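Local coordinates for acyl-CoA dehydrogenase domain protein Tcur3481 (Thermomonospora curvata, PDB 6WY9) that binds a flavin adenine dinucleotide cofactor and probably works as an acyl-CoA dehydrogenase, drawing hydrogen from an acyl-CoA thioester, at residues C279-A283 / A296-A300; K301-E306 / G345-L351; I39-W44 / G115-L119; I19-H23 / L43-L47; A182-W187 / L201-P207. All blocks are in the same frame, centred on the assembly; numbering follows the deposited sequence.

Five contacts illustrate how bonding chemistry follows place in a fold. Contacts 1 and 2 are buried and lie side by side along helix 295-319 in the C-terminal helical part: the first is close alanine packing, the second joins a tryptophan face to a salt-bridge network. Contacts 3 and 4, centres 10 Å apart, share L43 and W44 on helix 41-49 in the N-terminal helical part. Of these, contact 3 is buried and polar and contact 4 is apolar inside with a polar pair at its partly exposed side. Contact 5, partly buried, is a hairpin held by backbone bonds; it and contact 3 reach the same sheet. All five lie away from the flavin sites.

Contact 1: residues C279-A283 / A296-A300; sequences CLWQA and AALVA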
# COMPACT_ATOMS: atom_id res chain seq x y z
N CYS B 279 12.72 14.73 -4.20
CA CYS B 279 12.34 15.46 -2.99
C CYS B 279 13.56 15.78 -2.15
O CYS B 279 13.56 16.79 -1.45
CB CYS B 279 11.36 14.67 -2.15
SG CYS B 279 9.70 14.43 -3.00
N LEU B 280 14.56 14.91 -2.13
CA LEU B 280 15.84 15.27 -1.48
C LEU B 280 16.39 16.58 -2.04
O LEU B 280 16.74 17.51 -1.29
CB LEU B 280 16.87 14.13 -1.69
CG LEU B 280 18.31 14.52 -1.28
CD1 LEU B 280 18.32 14.89 0.19
CD2 LEU B 280 19.26 13.31 -1.58
N TRP B 281 16.46 16.68 -3.35
CA TRP B 281 17.12 17.86 -3.90
C TRP B 281 16.25 19.09 -3.74
O TRP B 281 16.77 20.19 -3.58
CB TRP B 281 17.55 17.56 -5.34
CG TRP B 281 18.79 16.64 -5.23
CD1 TRP B 281 18.83 15.28 -5.43
CD2 TRP B 281 20.10 17.02 -4.76
NE1 TRP B 281 20.11 14.80 -5.17
CE2 TRP B 281 20.90 15.85 -4.75
CE3 TRP B 281 20.68 18.24 -4.37
CZ2 TRP B 281 22.24 15.86 -4.36
CZ3 TRP B 281 22.03 18.25 -4.00
CH2 TRP B 281 22.79 17.06 -3.99
N GLN B 282 14.94 18.90 -3.65
CA GLN B 282 14.09 20.05 -3.31
C GLN B 282 14.38 20.54 -1.89
O GLN B 282 14.37 21.75 -1.62
CB GLN B 282 12.62 19.65 -3.49
CG GLN B 282 11.61 20.74 -3.12
CD GLN B 282 11.74 21.97 -4.01
OE1 GLN B 282 12.03 21.87 -5.19
NE2 GLN B 282 11.53 23.13 -3.43
N ALA B 283 14.60 19.60 -0.95
CA ALA B 283 14.93 20.01 0.42
C ALA B 283 16.24 20.77 0.43
O ALA B 283 16.36 21.80 1.09
CB ALA B 283 15.01 18.78 1.33
N ALA B 296 9.77 21.05 3.27
CA ALA B 296 10.48 20.32 2.24
C ALA B 296 11.36 19.23 2.86
O ALA B 296 11.48 18.14 2.30
CB ALA B 296 11.31 21.27 1.37
N ALA B 297 11.99 19.52 4.00
CA ALA B 297 12.83 18.53 4.67
C ALA B 297 12.02 17.35 5.17
O ALA B 297 12.46 16.20 5.06
CB ALA B 297 13.60 19.22 5.82
N LEU B 298 10.81 17.60 5.71
CA LEU B 298 9.93 16.53 6.16
C LEU B 298 9.43 15.68 5.00
O LEU B 298 9.24 14.47 5.17
CB LEU B 298 8.75 17.10 6.95
CG LEU B 298 9.02 17.33 8.46
CD1 LEU B 298 7.93 18.21 9.11
CD2 LEU B 298 9.15 15.94 9.18
N VAL B 299 9.16 16.29 3.84
CA VAL B 299 8.78 15.52 2.66
C VAL B 299 9.94 14.62 2.25
O VAL B 299 9.75 13.42 1.98
CB VAL B 299 8.35 16.44 1.49
CG1 VAL B 299 8.26 15.67 0.18
CG2 VAL B 299 6.96 17.07 1.76
N ALA B 300 11.16 15.17 2.18
CA ALA B 300 12.28 14.30 1.83
C ALA B 300 12.42 13.17 2.85
O ALA B 300 12.62 12.01 2.48
CB ALA B 300 13.58 15.10 1.74
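C279 O accepts the helical N-H of A283, N to O 3.0 Å, while across the helix pair the methyl CB of A300 packs 3.6 Å from the same C279 O. The facing helix mirrors this: A296 O takes A300 N, and A283 CB packs 3.7 Å from A296 O. Two small methyls thus press on the carbonyls of the opposite helix, and the pair A283 CB and A300 CB meet each other at 4.0 Å. With alanines at both levels, the segment axes run nearly antiparallel (156°) and approach to 8.1 Å, so that backbone lies almost against backbone. C279 adds a larger group at the side. Its SG is turned anti to the carbonyl carbon (chi1 -65°), which places the sulfur beside V299 CG1, 3.7 Å from SG. Here helices 260-288 and 295-319 follow each other in the C-terminal helical bundle of the acyl-CoA dehydrogenase fold. Helix 215-248 closes one flank, with T225 touching both A283 and A297, and L232 against L280. Helix 347-362 meets V299 through L354, and C279 and V299 also pack on an acidic side chain of a neighbouring subunit.

Contact 2: residues K301-E306 / G345-L351; sequences KWWADE and GGASADL
In the C-terminal helical bundle, helix 295-319 lies antiparallel to the start of helix 347-362, and K301, D305 and D350 form a salt-bridge network across the seam. K301 NZ donates to D305 OD1 at 2.9 Å, using the syn lone pair of that oxygen, and also bonds the carbonyl oxygen of T343. Bends at chi2 (56°) and chi4 (47°) bring the lysine across D350 at about a right angle, its NZ lying 3.5 Å from D350 OD2. The placing of D350 OD2 and D305 OD2 is doubtful, because the model sets them too close together. Beside the charges, the seam turns apolar. L351 CD2 sits over one face of the W302 indole, 3.5 Å from the centroid of its five-membered ring, and E306 CB lies against the opposite face, so the ring is sandwiched between a neighbour on its own helix and one across the seam. A347 O comes to the indole edge, in plane, and A347 CB reaches W302 CD1 at 4.0 Å. A347 also wedges its methyl against D305 CB, at 3.9 Å between the two CB atoms, just after G346 at the N-cap position. The firm partners of K301 are thus D305 OD1 and T343 O; D350 probably shares its charge, though the place of its OD2 is unsure, and that charge probably eases the burial of the acids.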
# COMPACT_ATOMS: atom_id res chain seq x y z
N LYS B 301 12.27 13.49 4.13
CA LYS B 301 12.43 12.49 5.19
C LYS B 301 11.31 11.45 5.15
O LYS B 301 11.56 10.25 5.39
CB LYS B 301 12.47 13.20 6.56
CG LYS B 301 12.66 12.27 7.78
CD LYS B 301 13.95 11.42 7.61
CE LYS B 301 14.38 10.80 8.97
NZ LYS B 301 13.24 10.17 9.73
N TRP B 302 10.06 11.87 4.87
CA TRP B 302 9.00 10.87 4.78
C TRP B 302 9.25 9.90 3.63
O TRP B 302 9.05 8.68 3.78
CB TRP B 302 7.62 11.54 4.61
CG TRP B 302 6.54 10.49 4.40
CD1 TRP B 302 5.91 9.77 5.37
CD2 TRP B 302 6.01 10.01 3.14
NE1 TRP B 302 5.00 8.89 4.82
CE2 TRP B 302 5.03 9.03 3.45
CE3 TRP B 302 6.24 10.35 1.79
CZ2 TRP B 302 4.28 8.37 2.47
CZ3 TRP B 302 5.50 9.66 0.80
CH2 TRP B 302 4.55 8.67 1.15
N TRP B 303 9.66 10.41 2.47
CA TRP B 303 10.02 9.52 1.35
C TRP B 303 11.11 8.54 1.77
O TRP B 303 11.04 7.35 1.44
CB TRP B 303 10.45 10.34 0.13
CG TRP B 303 9.28 10.65 -0.74
CD1 TRP B 303 8.64 11.86 -0.87
CD2 TRP B 303 8.54 9.71 -1.51
NE1 TRP B 303 7.57 11.73 -1.71
CE2 TRP B 303 7.48 10.41 -2.12
CE3 TRP B 303 8.68 8.33 -1.76
CZ2 TRP B 303 6.55 9.80 -2.97
CZ3 TRP B 303 7.77 7.70 -2.63
CH2 TRP B 303 6.71 8.45 -3.24
N ALA B 304 12.13 9.03 2.50
CA ALA B 304 13.17 8.15 3.04
C ALA B 304 12.57 7.10 3.96
O ALA B 304 12.94 5.92 3.89
CB ALA B 304 14.20 8.98 3.84
N ASP B 305 11.67 7.54 4.86
CA ASP B 305 11.13 6.65 5.89
C ASP B 305 10.21 5.61 5.29
O ASP B 305 10.12 4.48 5.80
CB ASP B 305 10.32 7.44 6.92
CG ASP B 305 11.15 8.45 7.67
OD1 ASP B 305 12.36 8.29 7.71
OD2 ASP B 305 10.52 9.36 8.25
N GLU B 306 9.45 5.98 4.26
CA GLU B 306 8.43 5.07 3.74
C GLU B 306 8.90 4.41 2.45
O GLU B 306 8.92 3.18 2.35
CB GLU B 306 7.11 5.85 3.51
CG GLU B 306 5.94 5.02 2.94
CD GLU B 306 5.31 4.10 3.99
OE1 GLU B 306 5.38 4.41 5.21
OE2 GLU B 306 4.77 3.06 3.58
N GLY B 345 12.42 9.75 14.38
CA GLY B 345 11.02 9.45 14.17
C GLY B 345 10.78 8.73 12.85
O GLY B 345 11.56 8.82 11.90
N GLY B 346 9.69 7.95 12.81
CA GLY B 346 9.34 7.15 11.65
C GLY B 346 8.33 7.85 10.75
O GLY B 346 8.00 9.03 10.93
N ALA B 347 7.82 7.08 9.76
CA ALA B 347 6.95 7.65 8.73
C ALA B 347 5.67 8.26 9.32
O ALA B 347 5.27 9.38 8.94
CB ALA B 347 6.60 6.55 7.70
N SER B 348 5.01 7.55 10.25
CA SER B 348 3.75 8.10 10.81
C SER B 348 3.99 9.39 11.58
O SER B 348 3.23 10.37 11.43
CB SER B 348 3.08 7.05 11.71
OG SER B 348 2.64 5.95 10.95
N ALA B 349 5.06 9.45 12.39
CA ALA B 349 5.38 10.68 13.10
C ALA B 349 5.63 11.80 12.11
O ALA B 349 5.24 12.96 12.34
CB ALA B 349 6.62 10.47 14.03
N ASP B 350 6.37 11.51 11.05
CA ASP B 350 6.70 12.59 10.11
C ASP B 350 5.45 13.11 9.41
O ASP B 350 5.35 14.32 9.17
CB ASP B 350 7.75 12.11 9.14
CG ASP B 350 9.14 12.10 9.81
OD1 ASP B 350 9.43 12.96 10.70
OD2 ASP B 350 9.90 11.23 9.48
N LEU B 351 4.50 12.24 9.08
CA LEU B 351 3.24 12.73 8.53
C LEU B 351 2.50 13.59 9.53
O LEU B 351 1.91 14.61 9.16
CB LEU B 351 2.34 11.57 8.07
CG LEU B 351 2.81 10.73 6.86
CD1 LEU B 351 1.81 9.57 6.53
CD2 LEU B 351 3.10 11.62 5.59

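Contact 3: residues I39-W44 / G115-L119; sequences IDETLW and GSRRL
R118 meets E41 end-on, with one guanidinium nitrogen for each carboxylate oxygen. NH1 of R118 donates to E41 OE1 at 2.5 Å (N-H...O angle 145°), on the syn side of that oxygen, and NH2 of R118 donates to E41 OE2 at 2.8 Å, again on the syn side. The carboxylate and guanidinium planes are turned about 31° apart, and both bonds are bent. NH2 has a further acceptor in the carbonyl oxygen of T158. I39 lays CG2 over one face of the guanidinium and brings CD1 to 3.6 Å from R118 NH2. E41 belongs to the first turn of helix 41-49, whose N-cap is D40: D40 OD1 accepts L43 N at 3.0 Å in a nearly straight bond, T42 N more weakly, and is also in a salt bridge with R28. R118 lies on the weakly bonded strand 118-122 and pairs through its backbone with A161, so the salt bridge ties a helix start in the N-terminal helical part to the sheet that follows. R118 CD lies over the indole face, 3.7 Å from the centroid of the six-membered ring of W44; beyond it the bend at chi3 (-58°) turns the guanidinium toward E41. At the indole edge, W44 NE1 donates to a water at 3.1 Å, and that water in turn donates to R117 O at 2.7 Å.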
# COMPACT_ATOMS: atom_id res chain seq x y z
N ILE B 39 33.47 1.76 13.86
CA ILE B 39 33.85 2.88 13.01
C ILE B 39 35.16 2.54 12.30
O ILE B 39 36.15 2.17 12.95
CB ILE B 39 34.04 4.18 13.81
CG1 ILE B 39 32.69 4.65 14.43
CG2 ILE B 39 34.67 5.24 12.90
CD1 ILE B 39 32.79 5.90 15.34
N ASP B 40 35.20 2.76 11.00
CA ASP B 40 36.40 2.46 10.23
C ASP B 40 37.27 3.71 10.26
O ASP B 40 37.01 4.67 9.52
CB ASP B 40 36.05 2.05 8.82
CG ASP B 40 37.25 1.60 7.99
OD1 ASP B 40 38.40 1.91 8.34
OD2 ASP B 40 37.00 0.90 6.97
N GLU B 41 38.32 3.67 11.07
CA GLU B 41 39.19 4.83 11.24
C GLU B 41 40.08 5.03 10.02
O GLU B 41 40.55 6.15 9.77
CB GLU B 41 40.06 4.66 12.48
CG GLU B 41 39.29 4.55 13.76
CD GLU B 41 38.60 5.84 14.16
OE1 GLU B 41 38.94 6.92 13.62
OE2 GLU B 41 37.70 5.78 15.02
N THR B 42 40.36 3.94 9.29
CA THR B 42 41.14 4.06 8.07
C THR B 42 40.35 4.80 7.01
O THR B 42 40.84 5.74 6.38
CB THR B 42 41.55 2.66 7.59
OG1 THR B 42 42.29 2.02 8.64
CG2 THR B 42 42.47 2.79 6.34
N LEU B 43 39.10 4.40 6.83
CA LEU B 43 38.20 5.10 5.91
C LEU B 43 38.06 6.58 6.29
O LEU B 43 38.05 7.46 5.42
CB LEU B 43 36.85 4.42 5.92
CG LEU B 43 35.79 5.04 5.00
CD1 LEU B 43 36.34 5.17 3.56
CD2 LEU B 43 34.47 4.20 5.03
N TRP B 44 37.93 6.86 7.59
CA TRP B 44 37.83 8.24 8.05
C TRP B 44 39.07 9.05 7.64
O TRP B 44 38.96 10.19 7.17
CB TRP B 44 37.68 8.28 9.57
CG TRP B 44 37.26 9.64 10.02
CD1 TRP B 44 38.05 10.62 10.56
CD2 TRP B 44 35.94 10.17 9.93
NE1 TRP B 44 37.29 11.74 10.82
CE2 TRP B 44 35.99 11.49 10.43
CE3 TRP B 44 34.71 9.67 9.46
CZ2 TRP B 44 34.85 12.33 10.49
CZ3 TRP B 44 33.56 10.51 9.54
CH2 TRP B 44 33.65 11.81 10.05
N GLY B 115 40.39 15.67 9.89
CA GLY B 115 40.11 14.32 10.35
C GLY B 115 40.44 14.01 11.81
O GLY B 115 40.11 12.90 12.26
N SER B 116 41.05 14.93 12.56
CA SER B 116 41.44 14.64 13.94
C SER B 116 40.31 14.80 14.94
O SER B 116 40.47 14.37 16.09
CB SER B 116 42.60 15.54 14.34
OG SER B 116 42.25 16.89 14.08
N ARG B 117 39.19 15.41 14.56
CA ARG B 117 38.11 15.78 15.49
C ARG B 117 36.78 15.32 14.93
O ARG B 117 36.36 15.81 13.87
CB ARG B 117 38.06 17.29 15.71
CG ARG B 117 36.96 17.73 16.68
CD ARG B 117 36.80 19.27 16.78
NE ARG B 117 38.09 19.97 16.78
CZ ARG B 117 38.81 20.23 17.86
NH1 ARG B 117 39.95 20.89 17.73
NH2 ARG B 117 38.41 19.84 19.06
N ARG B 118 36.11 14.42 15.63
CA ARG B 118 34.77 13.98 15.24
C ARG B 118 33.77 14.48 16.27
O ARG B 118 34.11 14.84 17.40
CB ARG B 118 34.67 12.46 15.12
CG ARG B 118 35.60 11.86 14.03
CD ARG B 118 35.14 10.47 13.60
NE ARG B 118 35.06 9.50 14.69
CZ ARG B 118 35.97 8.56 14.92
NH1 ARG B 118 37.04 8.48 14.13
NH2 ARG B 118 35.84 7.70 15.93
N LEU B 119 32.51 14.46 15.85
CA LEU B 119 31.40 14.97 16.65
C LEU B 119 30.27 13.98 16.53
O LEU B 119 30.28 13.09 15.68
CB LEU B 119 30.95 16.35 16.15
CG LEU B 119 32.10 17.35 16.17
CD1 LEU B 119 31.79 18.48 15.22
CD2 LEU B 119 32.16 17.84 17.57
O HOH W 1 37.09 14.74 11.46

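Contact 4: residues I19-H23 / L43-L47; sequences IFTDH and LWREL
L43 extends CG opposite its backbone nitrogen (chi1 -180°), and I19 holds CG2 in the corresponding position, so the two branches run into each other between the helices. I19 CG2 and L43 CD1 are 3.4 Å apart, tighter than usual for two methyls, and I19 CG2 also packs on L47 CD2 at 3.7 Å. The isoleucine methyl is thereby lodged between two leucines one helical turn apart. L43 CD2 lies at the edge of the F20 ring, in plane and 4.0 Å from F20 CE1, while L47 CD1 approaches the same CE1 obliquely at 4.1 Å. Helices 5-23 and 41-49 run nearly antiparallel here (157°), their segment axes 10.6 Å apart, a spacing filled by branched and aromatic side chains. This is packing within the N-terminal helical part of the fold: L87 of helix 87-100 touches both F20 and L47, and L74 of helix 67-80 touches F20. At the partly exposed side, H23 crosses E46 at about a right angle, H23 NE2 lying 3.9 Å from E46 CG and 4.0 Å from E46 OE1, without polar contact. The joint is therefore essentially hydrophobic; the polar pair probably adds a modest electrostatic attraction, should the histidine carry a proton.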
# COMPACT_ATOMS: atom_id res chain seq x y z
N ILE B 19 36.81 5.69 -2.97
CA ILE B 19 37.28 5.43 -1.62
C ILE B 19 36.36 4.42 -0.92
O ILE B 19 36.82 3.43 -0.33
CB ILE B 19 37.40 6.76 -0.86
CG1 ILE B 19 38.55 7.58 -1.48
CG2 ILE B 19 37.56 6.59 0.70
CD1 ILE B 19 38.63 8.95 -0.86
N PHE B 20 35.05 4.62 -1.06
CA PHE B 20 34.11 3.69 -0.44
C PHE B 20 34.21 2.31 -1.05
O PHE B 20 34.12 1.30 -0.35
CB PHE B 20 32.67 4.22 -0.56
CG PHE B 20 32.36 5.39 0.33
CD1 PHE B 20 32.74 5.40 1.67
CD2 PHE B 20 31.65 6.48 -0.15
CE1 PHE B 20 32.44 6.47 2.50
CE2 PHE B 20 31.34 7.55 0.68
CZ PHE B 20 31.74 7.55 2.00
N THR B 21 34.39 2.24 -2.37
CA THR B 21 34.54 0.97 -3.06
C THR B 21 35.78 0.22 -2.60
O THR B 21 35.75 -1.01 -2.45
CB THR B 21 34.61 1.21 -4.55
OG1 THR B 21 33.36 1.77 -4.99
CG2 THR B 21 34.88 -0.11 -5.31
N ASP B 22 36.90 0.94 -2.40
CA ASP B 22 38.13 0.30 -1.92
C ASP B 22 38.01 -0.22 -0.49
O ASP B 22 38.76 -1.13 -0.11
CB ASP B 22 39.31 1.27 -1.97
CG ASP B 22 39.72 1.61 -3.37
OD1 ASP B 22 39.37 0.87 -4.30
OD2 ASP B 22 40.44 2.62 -3.52
N HIS B 23 37.15 0.35 0.35
CA HIS B 23 37.19 -0.04 1.75
C HIS B 23 35.92 -0.66 2.30
O HIS B 23 35.96 -1.26 3.38
CB HIS B 23 37.63 1.15 2.63
CG HIS B 23 39.03 1.59 2.34
ND1 HIS B 23 40.10 0.71 2.36
CD2 HIS B 23 39.53 2.78 1.93
CE1 HIS B 23 41.20 1.35 1.99
NE2 HIS B 23 40.88 2.61 1.73
N LEU B 43 39.10 4.40 6.83
CA LEU B 43 38.20 5.10 5.91
C LEU B 43 38.06 6.58 6.29
O LEU B 43 38.05 7.46 5.42
CB LEU B 43 36.85 4.42 5.92
CG LEU B 43 35.79 5.04 5.00
CD1 LEU B 43 36.34 5.17 3.56
CD2 LEU B 43 34.47 4.20 5.03
N TRP B 44 37.93 6.86 7.59
CA TRP B 44 37.83 8.24 8.05
C TRP B 44 39.07 9.05 7.64
O TRP B 44 38.96 10.19 7.17
CB TRP B 44 37.68 8.28 9.57
CG TRP B 44 37.26 9.64 10.02
CD1 TRP B 44 38.05 10.62 10.56
CD2 TRP B 44 35.94 10.17 9.93
NE1 TRP B 44 37.29 11.74 10.82
CE2 TRP B 44 35.99 11.49 10.43
CE3 TRP B 44 34.71 9.67 9.46
CZ2 TRP B 44 34.85 12.33 10.49
CZ3 TRP B 44 33.56 10.51 9.54
CH2 TRP B 44 33.65 11.81 10.05
N ARG B 45 40.25 8.48 7.84
CA ARG B 45 41.47 9.21 7.50
C ARG B 45 41.61 9.39 5.99
O ARG B 45 42.09 10.43 5.51
CB ARG B 45 42.69 8.49 8.07
CG ARG B 45 42.89 8.62 9.58
CD ARG B 45 44.25 7.99 10.00
NE ARG B 45 44.39 6.59 9.57
CZ ARG B 45 45.10 6.19 8.51
NH1 ARG B 45 45.73 7.08 7.75
NH2 ARG B 45 45.18 4.90 8.20
N GLU B 46 41.21 8.38 5.23
CA GLU B 46 41.25 8.48 3.77
C GLU B 46 40.32 9.59 3.28
O GLU B 46 40.69 10.40 2.42
CB GLU B 46 40.86 7.13 3.16
CG GLU B 46 41.78 5.94 3.53
CD GLU B 46 42.97 5.87 2.62
OE1 GLU B 46 42.74 6.14 1.42
OE2 GLU B 46 44.11 5.61 3.09
N LEU B 47 39.09 9.63 3.82
CA LEU B 47 38.15 10.70 3.50
C LEU B 47 38.72 12.08 3.83
O LEU B 47 38.55 13.03 3.05
CB LEU B 47 36.84 10.50 4.26
CG LEU B 47 36.10 9.25 3.75
CD1 LEU B 47 34.94 8.91 4.69
CD2 LEU B 47 35.62 9.37 2.28

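Contact 5: residues A182-W187 / L201-P207; sequences APGLSW and LTLDAVP
W187 and L201 are cross-strand neighbours at one end of the contact, L201 CD2 coming obliquely to the indole, 3.8 Å from W187 CE3. W187 CG stands between the backbone N and the carbonyl carbon (chi1 59°), the crowded position, and the ring leads on to I157 beyond the hairpin. At the other end of the contact, outside the paired strands, two proline rings cross, P183 CG lying 3.9 Å from P207 CD. Strands 185-191 and 197-203 pair antiparallel. S186 and T202 form the hydrogen-bonded pair: S186 N donates to T202 O at 2.9 Å, in the carbonyl plane, and T202 N returns a nearly linear bond to S186 O at 2.7 Å. L185 with L203 and W187 with L201 are the non-hydrogen-bonded pairs, all four side chains on one face of the sheet. There L185 CD1 presses on L201 CD2 at 3.3 Å, a tight methyl contact, and lies alongside L203. D204 N adds a further bond to G184 O at 2.8 Å, arriving 24° out of the carbonyl plane. G184 holds the positive-phi place of a type II turn from A182 to L185, and A182 CB packs on V206 CG1 at 3.5 Å. Beyond D204 the chain turns a corner, and A205 and V206 form a G1 beta bulge opposite L147 that carries it into strand 206-210. Backbone bonds thus fix the alignment of the two strands, while leucines pack together on the face bearing W187, and S186 and T202 occupy the exposed one.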
# COMPACT_ATOMS: atom_id res chain seq x y z
N ALA B 182 33.22 16.08 29.52
CA ALA B 182 32.64 17.03 30.47
C ALA B 182 32.28 16.34 31.79
O ALA B 182 31.81 15.19 31.78
CB ALA B 182 31.39 17.67 29.88
N PRO B 183 32.43 17.02 32.93
CA PRO B 183 31.97 16.43 34.19
C PRO B 183 30.45 16.26 34.19
O PRO B 183 29.72 17.05 33.59
CB PRO B 183 32.43 17.43 35.26
CG PRO B 183 32.61 18.72 34.56
CD PRO B 183 32.89 18.41 33.09
N GLY B 184 29.99 15.20 34.84
CA GLY B 184 28.58 14.88 34.86
C GLY B 184 28.05 14.17 33.62
O GLY B 184 26.84 13.90 33.55
N LEU B 185 28.89 13.85 32.65
CA LEU B 185 28.44 13.20 31.43
C LEU B 185 28.82 11.73 31.48
O LEU B 185 29.97 11.41 31.77
CB LEU B 185 29.07 13.88 30.22
CG LEU B 185 28.64 13.38 28.86
CD1 LEU B 185 27.25 13.93 28.61
CD2 LEU B 185 29.64 13.88 27.85
N SER B 186 27.88 10.84 31.20
CA SER B 186 28.28 9.44 31.08
C SER B 186 27.39 8.76 30.06
O SER B 186 26.30 9.24 29.75
CB SER B 186 28.22 8.72 32.44
OG SER B 186 26.89 8.64 32.91
N TRP B 187 27.86 7.64 29.52
CA TRP B 187 26.93 6.92 28.66
C TRP B 187 27.08 5.42 28.79
O TRP B 187 28.06 4.91 29.33
CB TRP B 187 27.03 7.35 27.19
CG TRP B 187 28.34 7.16 26.55
CD1 TRP B 187 28.80 6.03 25.93
CD2 TRP B 187 29.37 8.14 26.41
NE1 TRP B 187 30.06 6.24 25.42
CE2 TRP B 187 30.44 7.53 25.70
CE3 TRP B 187 29.51 9.48 26.81
CZ2 TRP B 187 31.62 8.21 25.40
CZ3 TRP B 187 30.69 10.15 26.51
CH2 TRP B 187 31.73 9.51 25.81
N LEU B 201 22.87 8.45 26.78
CA LEU B 201 23.65 9.52 27.41
C LEU B 201 22.96 9.98 28.70
O LEU B 201 21.76 10.28 28.68
CB LEU B 201 23.74 10.68 26.41
CG LEU B 201 25.03 11.32 25.92
CD1 LEU B 201 24.71 12.77 25.46
CD2 LEU B 201 26.17 11.27 26.99
N THR B 202 23.70 10.01 29.81
CA THR B 202 23.20 10.61 31.05
C THR B 202 23.95 11.91 31.31
O THR B 202 25.19 11.93 31.31
CB THR B 202 23.33 9.67 32.26
OG1 THR B 202 22.45 8.55 32.12
CG2 THR B 202 22.95 10.39 33.55
N LEU B 203 23.20 12.99 31.55
CA LEU B 203 23.77 14.31 31.81
C LEU B 203 23.35 14.75 33.20
O LEU B 203 22.16 14.93 33.48
CB LEU B 203 23.31 15.32 30.77
CG LEU B 203 23.65 14.98 29.32
CD1 LEU B 203 22.40 14.51 28.63
CD2 LEU B 203 24.16 16.22 28.63
N ASP B 204 24.32 14.94 34.09
CA ASP B 204 24.00 15.40 35.44
C ASP B 204 24.68 16.76 35.60
O ASP B 204 25.87 16.84 35.92
CB ASP B 204 24.45 14.35 36.44
CG ASP B 204 24.31 14.81 37.87
OD1 ASP B 204 23.71 15.88 38.14
OD2 ASP B 204 24.83 14.07 38.73
N ALA B 205 23.91 17.82 35.32
CA ALA B 205 24.37 19.19 35.46
C ALA B 205 25.66 19.40 34.66
O ALA B 205 26.65 19.94 35.16
CB ALA B 205 24.56 19.56 36.93
N VAL B 206 25.63 18.97 33.41
CA VAL B 206 26.83 18.95 32.57
C VAL B 206 27.09 20.36 32.03
O VAL B 206 26.18 20.97 31.46
CB VAL B 206 26.67 17.97 31.41
CG1 VAL B 206 27.92 18.00 30.54
CG2 VAL B 206 26.36 16.53 31.89
N PRO B 207 28.30 20.88 32.15
CA PRO B 207 28.60 22.20 31.56
C PRO B 207 28.43 22.19 30.05
O PRO B 207 28.82 21.24 29.36
CB PRO B 207 30.06 22.44 31.97
CG PRO B 207 30.28 21.54 33.14
CD PRO B 207 29.44 20.33 32.90